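Alginate lyase (Aplysia kurodai, PDB 5GMT) probably cleaves alginate by beta-elimination, acting as a polysaccharide lyase family 14 enzyme with specificity for polymannuronate. Local coordinates at residues P23-H27 / V28-L32; T157-E160 / S161-D165; G250-K253 / S254-A257. One frame throughout, in Å; residues are numbered along the deposited sequence.

Interaction 1: residues P23-H27 / V28-L32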
loop_
_atom_site.group_PDB
_atom_site.type_symbol
_atom_site.label_atom_id
_atom_site.label_comp_id
_atom_site.label_asym_id
_atom_site.label_seq_id
_atom_site.Cartn_x
_atom_site.Cartn_y
_atom_site.Cartn_z
ATOM N N PRO A 23 5.014 20.318 -0.539
ATOM C CA PRO A 23 5.004 21.773 -0.331
ATOM C C PRO A 23 3.857 22.258 0.558
ATOM O O PRO A 23 2.817 21.606 0.665
ATOM C CB PRO A 23 4.855 22.328 -1.752
ATOM C CG PRO A 23 4.199 21.226 -2.526
ATOM C CD PRO A 23 4.756 19.953 -1.944
ATOM N N HIS A 24 4.058 23.405 1.199
ATOM C CA HIS A 24 2.989 24.030 1.968
ATOM C C HIS A 24 2.048 24.766 1.017
ATOM O O HIS A 24 2.265 25.936 0.692
ATOM C CB HIS A 24 3.563 24.991 3.013
ATOM C CG HIS A 24 2.540 25.537 3.959
ATOM N ND1 HIS A 24 2.611 26.812 4.479
ATOM C CD2 HIS A 24 1.420 24.982 4.478
ATOM C CE1 HIS A 24 1.580 27.018 5.278
ATOM N NE2 HIS A 24 0.843 25.922 5.296
ATOM N N SER A 25 1.003 24.078 0.568
ATOM C CA SER A 25 0.085 24.637 -0.419
ATOM C C SER A 25 -1.345 24.249 -0.075
ATOM O O SER A 25 -1.573 23.205 0.524
ATOM C CB SER A 25 0.448 24.146 -1.832
ATOM O OG SER A 25 -0.490 24.575 -2.809
ATOM N N SER A 26 -2.302 25.096 -0.435
ATOM C CA SER A 26 -3.708 24.726 -0.285
ATOM C C SER A 26 -4.222 23.976 -1.512
ATOM O O SER A 26 -5.323 23.422 -1.483
ATOM C CB SER A 26 -4.577 25.962 -0.030
ATOM O OG SER A 26 -4.480 26.388 1.325
ATOM N N HIS A 27 -3.437 23.968 -2.590
ATOM C CA HIS A 27 -3.833 23.303 -3.837
ATOM C C HIS A 27 -3.371 21.862 -3.821
ATOM O O HIS A 27 -2.164 21.599 -3.805
ATOM C CB HIS A 27 -3.243 24.007 -5.061
ATOM C CG HIS A 27 -3.704 25.419 -5.225
ATOM N ND1 HIS A 27 -4.874 25.746 -5.877
ATOM C CD2 HIS A 27 -3.156 26.588 -4.819
ATOM C CE1 HIS A 27 -5.026 27.057 -5.866
ATOM N NE2 HIS A 27 -3.999 27.593 -5.232
ATOM N N VAL A 28 -4.321 20.931 -3.821
ATOM C CA VAL A 28 -3.975 19.525 -3.671
ATOM C C VAL A 28 -3.149 19.085 -4.861
ATOM O O VAL A 28 -2.208 18.308 -4.710
ATOM C CB VAL A 28 -5.233 18.631 -3.519
ATOM C CG1 VAL A 28 -4.865 17.141 -3.646
ATOM C CG2 VAL A 28 -5.900 18.906 -2.172
ATOM N N SER A 29 -3.451 19.630 -6.036
ATOM C CA SER A 29 -2.646 19.294 -7.210
ATOM C C SER A 29 -1.174 19.664 -7.021
ATOM O O SER A 29 -0.294 18.974 -7.530
ATOM C CB SER A 29 -3.187 19.967 -8.465
ATOM O OG SER A 29 -2.421 19.551 -9.589
ATOM N N THR A 30 -0.902 20.728 -6.268
ATOM C CA THR A 30 0.469 21.112 -5.993
ATOM C C THR A 30 1.065 20.250 -4.876
ATOM O O THR A 30 2.231 19.857 -4.941
ATOM C CB THR A 30 0.562 22.607 -5.636
ATOM O OG1 THR A 30 0.066 23.378 -6.741
ATOM C CG2 THR A 30 2.009 22.998 -5.370
ATOM N N ILE A 31 0.263 19.944 -3.860
ATOM C CA ILE A 31 0.714 19.046 -2.792
ATOM C C ILE A 31 1.227 17.733 -3.382
ATOM O O ILE A 31 2.278 17.225 -2.983
ATOM C CB ILE A 31 -0.416 18.757 -1.781
ATOM C CG1 ILE A 31 -0.794 20.053 -1.042
ATOM C CG2 ILE A 31 -0.009 17.660 -0.790
ATOM C CD1 ILE A 31 -2.016 19.932 -0.162
ATOM N N LEU A 32 0.498 17.212 -4.360
ATOM C CA LEU A 32 0.806 15.899 -4.924
ATOM C C LEU A 32 1.724 15.978 -6.141
ATOM O O LEU A 32 1.937 14.970 -6.815
ATOM C CB LEU A 32 -0.485 15.180 -5.321
ATOM C CG LEU A 32 -1.514 14.967 -4.226
ATOM C CD1 LEU A 32 -2.717 14.217 -4.800
ATOM C CD2 LEU A 32 -0.870 14.202 -3.075
#

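Interaction 2: residues T157-E160 / S161-D165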
loop_
_atom_site.group_PDB
_atom_site.type_symbol
_atom_site.label_atom_id
_atom_site.label_comp_id
_atom_site.label_asym_id
_atom_site.label_seq_id
_atom_site.Cartn_x
_atom_site.Cartn_y
_atom_site.Cartn_z
ATOM N N THR A 157 -6.077 -15.704 -9.386
ATOM C CA THR A 157 -6.706 -16.785 -8.642
ATOM C C THR A 157 -5.892 -18.079 -8.668
ATOM O O THR A 157 -6.065 -18.931 -7.809
ATOM C CB THR A 157 -8.130 -17.075 -9.173
ATOM O OG1 THR A 157 -8.058 -17.505 -10.533
ATOM C CG2 THR A 157 -8.985 -15.817 -9.101
ATOM N N ASN A 158 -4.994 -18.231 -9.639
ATOM C CA ASN A 158 -4.248 -19.485 -9.736
ATOM C C ASN A 158 -2.952 -19.460 -8.908
ATOM O O ASN A 158 -1.846 -19.431 -9.439
ATOM C CB ASN A 158 -3.952 -19.839 -11.204
ATOM C CG ASN A 158 -3.133 -18.789 -11.921
ATOM O OD1 ASN A 158 -3.322 -17.593 -11.727
ATOM N ND2 ASN A 158 -2.215 -19.240 -12.780
ATOM N N GLN A 159 -3.102 -19.496 -7.593
ATOM C CA GLN A 159 -1.947 -19.558 -6.714
ATOM C C GLN A 159 -1.512 -21.008 -6.550
ATOM O O GLN A 159 -2.156 -21.914 -7.074
ATOM C CB GLN A 159 -2.277 -18.928 -5.357
ATOM C CG GLN A 159 -2.631 -17.459 -5.450
ATOM C CD GLN A 159 -1.479 -16.611 -5.983
ATOM O OE1 GLN A 159 -0.322 -16.783 -5.586
ATOM N NE2 GLN A 159 -1.791 -15.698 -6.885
ATOM N N GLU A 160 -0.425 -21.226 -5.818
ATOM C CA GLU A 160 0.112 -22.573 -5.619
ATOM C C GLU A 160 -0.895 -23.482 -4.931
ATOM O O GLU A 160 -1.806 -23.005 -4.254
ATOM C CB GLU A 160 1.397 -22.512 -4.795
ATOM C CG GLU A 160 1.188 -21.921 -3.411
ATOM C CD GLU A 160 2.365 -22.138 -2.480
ATOM O OE1 GLU A 160 3.375 -22.750 -2.901
ATOM O OE2 GLU A 160 2.273 -21.697 -1.322
ATOM N N SER A 161 -0.742 -24.794 -5.109
ATOM C CA SER A 161 -1.625 -25.732 -4.422
ATOM C C SER A 161 -1.599 -25.492 -2.910
ATOM O O SER A 161 -0.540 -25.257 -2.327
ATOM C CB SER A 161 -1.237 -27.180 -4.737
ATOM O OG SER A 161 -1.340 -27.428 -6.124
ATOM N N GLY A 162 -2.774 -25.517 -2.291
ATOM C CA GLY A 162 -2.883 -25.355 -0.851
ATOM C C GLY A 162 -2.774 -23.923 -0.339
ATOM O O GLY A 162 -2.756 -23.713 0.872
ATOM N N PHE A 163 -2.719 -22.951 -1.248
ATOM C CA PHE A 163 -2.534 -21.535 -0.884
ATOM C C PHE A 163 -3.478 -21.061 0.216
ATOM O O PHE A 163 -3.046 -20.447 1.195
ATOM C CB PHE A 163 -2.708 -20.644 -2.120
ATOM C CG PHE A 163 -2.612 -19.164 -1.832
ATOM C CD1 PHE A 163 -1.376 -18.525 -1.818
ATOM C CD2 PHE A 163 -3.759 -18.408 -1.599
ATOM C CE1 PHE A 163 -1.285 -17.154 -1.560
ATOM C CE2 PHE A 163 -3.675 -17.040 -1.342
ATOM C CZ PHE A 163 -2.433 -16.414 -1.326
ATOM N N LYS A 164 -4.766 -21.353 0.051
ATOM C CA LYS A 164 -5.791 -20.906 0.989
ATOM C C LYS A 164 -5.578 -21.444 2.394
ATOM O O LYS A 164 -6.018 -20.832 3.365
ATOM C CB LYS A 164 -7.181 -21.312 0.479
ATOM C CG LYS A 164 -7.594 -20.563 -0.779
ATOM C CD LYS A 164 -8.921 -21.053 -1.339
ATOM C CE LYS A 164 -9.349 -20.214 -2.537
ATOM N NZ LYS A 164 -9.631 -18.788 -2.169
ATOM N N ASP A 165 -4.884 -22.575 2.499
ATOM C CA ASP A 165 -4.661 -23.245 3.781
ATOM C C ASP A 165 -3.323 -22.909 4.437
ATOM O O ASP A 165 -2.979 -23.473 5.483
ATOM C CB ASP A 165 -4.751 -24.761 3.598
ATOM C CG ASP A 165 -6.141 -25.220 3.226
ATOM O OD1 ASP A 165 -7.115 -24.682 3.791
ATOM O OD2 ASP A 165 -6.257 -26.111 2.357
HETATM O O HOH W 1 0.423 -23.696 -0.056
HETATM O O HOH W 2 2.047 -25.693 -3.115
#

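Interaction 3: residues G250-K253 / S254-A257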
loop_
_atom_site.group_PDB
_atom_site.type_symbol
_atom_site.label_atom_id
_atom_site.label_comp_id
_atom_site.label_asym_id
_atom_site.label_seq_id
_atom_site.Cartn_x
_atom_site.Cartn_y
_atom_site.Cartn_z
ATOM N N GLY A 250 -12.781 -2.246 4.074
ATOM C CA GLY A 250 -14.137 -2.562 4.491
ATOM C C GLY A 250 -15.207 -1.722 3.824
ATOM O O GLY A 250 -14.969 -0.573 3.449
ATOM N N SER A 251 -16.402 -2.283 3.701
ATOM C CA SER A 251 -17.444 -1.667 2.890
ATOM C C SER A 251 -18.743 -1.458 3.648
ATOM O O SER A 251 -19.789 -1.221 3.040
ATOM C CB SER A 251 -17.716 -2.524 1.651
ATOM O OG SER A 251 -16.521 -2.795 0.947
ATOM N N GLU A 252 -18.684 -1.548 4.969
ATOM C CA GLU A 252 -19.875 -1.368 5.787
ATOM C C GLU A 252 -19.544 -0.620 7.076
ATOM O O GLU A 252 -18.379 -0.526 7.453
ATOM C CB GLU A 252 -20.523 -2.726 6.084
ATOM C CG GLU A 252 -19.586 -3.757 6.680
ATOM C CD GLU A 252 -20.290 -5.083 6.970
ATOM O OE1 GLU A 252 -20.372 -5.932 6.054
ATOM O OE2 GLU A 252 -20.772 -5.269 8.111
ATOM N N LYS A 253 -20.575 -0.099 7.744
ATOM C CA LYS A 253 -20.422 0.816 8.885
ATOM C C LYS A 253 -19.598 0.217 10.033
ATOM O O LYS A 253 -18.942 0.951 10.770
ATOM C CB LYS A 253 -21.814 1.246 9.387
ATOM C CG LYS A 253 -21.970 1.620 10.886
ATOM C CD LYS A 253 -21.049 2.746 11.389
ATOM C CE LYS A 253 -20.981 2.787 12.912
ATOM N NZ LYS A 253 -22.330 2.809 13.536
ATOM N N SER A 254 -19.603 -1.105 10.188
ATOM C CA SER A 254 -18.802 -1.737 11.236
ATOM C C SER A 254 -17.328 -1.288 11.205
ATOM O O SER A 254 -16.642 -1.344 12.219
ATOM C CB SER A 254 -18.877 -3.255 11.112
ATOM O OG SER A 254 -18.426 -3.674 9.837
ATOM N N TYR A 255 -16.869 -0.853 10.033
ATOM C CA TYR A 255 -15.496 -0.399 9.822
ATOM C C TYR A 255 -15.326 1.101 10.057
ATOM O O TYR A 255 -14.244 1.632 9.832
ATOM C CB TYR A 255 -15.035 -0.709 8.389
ATOM C CG TYR A 255 -14.857 -2.172 8.058
ATOM C CD1 TYR A 255 -15.927 -2.939 7.618
ATOM C CD2 TYR A 255 -13.612 -2.776 8.158
ATOM C CE1 TYR A 255 -15.759 -4.278 7.303
ATOM C CE2 TYR A 255 -13.434 -4.110 7.841
ATOM C CZ TYR A 255 -14.515 -4.851 7.417
ATOM O OH TYR A 255 -14.347 -6.179 7.112
ATOM N N ALA A 256 -16.382 1.785 10.487
ATOM C CA ALA A 256 -16.305 3.238 10.658
ATOM C C ALA A 256 -15.175 3.635 11.605
ATOM O O ALA A 256 -14.911 2.964 12.615
ATOM C CB ALA A 256 -17.641 3.789 11.158
ATOM N N ALA A 257 -14.484 4.718 11.265
ATOM C CA ALA A 257 -13.414 5.215 12.116
ATOM C C ALA A 257 -13.995 5.602 13.466
ATOM O O ALA A 257 -14.966 6.365 13.539
ATOM C CB ALA A 257 -12.712 6.398 11.473
#

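Interaction 1: residues P23-H27 / V28-L32
Pro23 sets the CG and CD of its ring against the last residues of the short helix 28-31, its CG 3.4 Å from the carbonyl O of Thr30 and its CD facing the carbonyl O of Ile31. The same CG touches the methyl CG2 of Thr30, so the pyrrolidine meets both a polar and an apolar part of that residue. Two residues on, Ser25 points its CB at the helix. Its OG lies anti to the backbone N (chi1 175°), which carries the hydroxyl forward along the chain to accept the amide N-H of His27, Ser25 OG to His27 N 3.0 Å. This is an ST turn, and it delivers the chain into the helix with His27 at the N-cap position. The hydroxyl O also rests on Thr30, 3.6 Å from its CB, while the carbonyl O of Ser25 is met by the terminal methyl of Ile31, O to CD1 3.4 Å. Without this hydroxyl, as with an alanine here, the amide of His27 is likely to lose its acceptor and the N-cap residue to be less firmly set. The carbonyl O of His27 opens the helix: the N-H of Ile31 bonds to it, 2.9 Å from Ile31 N to His27 O, and the N-H of Thr30 adds a weak second bond. On the side chain of His27, CB packs 3.8 Å from Thr30 OG1, whereas the imidazole leads away from the helix. Beyond the turn, Ile31 is buried, resting also on Val22 and on Thr49 of strand 47-50.

Interaction 2: residues T157-E160 / S161-D165
Gln159 sets its aliphatic part over one face of the Phe163 ring. Its CB sits 3.5 Å from Phe163 CG, above the root of the ring. The next carbon, CG, stands 3.9 Å from the ring centroid and only 7° off the normal, a CH-pi contact over the middle of the face. With CG beside the backbone N (chi1 -62°), this second methylene comes over the ring; the bend at chi2 then sets the course of the terminal amide, and the two side chains run side by side in the same direction. At the tip, OE1 comes within 4.2 Å of Phe163 CE1, and the amide plane is turned 55° from the ring plane. The amide N, NE2, hydrogen-bonds the carbonyl O of Pro156 and of Arg230, which fixes the rotation of this end and links the loop to the chain just after strand 222-229.

Between the two residues the backbone makes a type II beta turn from Glu160 to Phe163, with Gly162 at the third position, where positive phi favours glycine. The turn is closed by Phe163 N to Glu160 O, 3.1 Å. It lies in the loop joining strands 149-154 and 169-170, and leads into a 3-10 segment, 163-165.

The Glu160 side chain runs beside the turn, where two waters join its carboxylate to Ser161 O: one donates to Ser161 O and, weakly, to Glu160 OE2; the other, 2.7 Å from Ser161 O, donates weakly to OE1. The stronger partner of this carboxylate is Arg166, which forms a salt bridge with OE2. The Phe163 ring is buried and also touches Ile155 and Leu229, the latter on strand 222-229.

Interaction 3: residues G250-K253 / S254-A257
The carbonyl O of Lys253 accepts the amide N-H of Ala256, with 2.7 Å between Lys253 O and Ala256 N. One residue earlier, Glu252 O takes the N-H of Tyr255, 3.0 Å from Glu252 O to Tyr255 N. That same oxygen lies at the edge of the Tyr255 ring, in its plane, 3.4 Å from CD1.

The phenol ring is directed back along the chain because its CG stands beside the backbone N (chi1 -68°), and this lays one face on Gly250. The CA of Gly250 is centred over that face, 3.4 Å from the centroid and 3° off the normal, in a CH-pi contact. There is no room for a side chain on this residue: a CB would run into the ring. Its positive phi also suits glycine, and a cis peptide bond precedes it.

CG of Glu252 touches Tyr255 CD1 as the two side chains cross, with carboxylate and ring planes 78° apart. Glu252 OE2 accepts a weak hydrogen bond from Ser254 OG. The folded Lys253 chain brings CD to 3.6 Å from the methyl CB of Ala256.

Around the turn, Ser69 OG hydrogen-bonds Gly250 O, and Ile108 packs against Ser254 and Tyr255. Two successive i to i+3 backbone bonds in this way are the mark of a short 3-10 turn, here set in the loop between strands 238-247 and 261-272.

From the N terminus, interaction 1 lies on the passage from strand 14-19 of one antiparallel sheet to strand 38-42 of the other, where residues 23-32 turn into a short helix. Interaction 2 follows much later, in the loop between strands 149-154 and 169-170 of that second sheet; interaction 3 turns the loop that returns from its strand 238-247 to strand 261-272 of the first. The three are in series; none nests in or crosses another. Interactions 1 and 2 lie on opposite sides of the chain's centre, and interaction 3 touches neither, its nearest atoms about 20 Å from interaction 1 and about 16 Å from interaction 2. These local turns shape separate surface loops of the two-sheet fold, consistent with its concanavalin-like family.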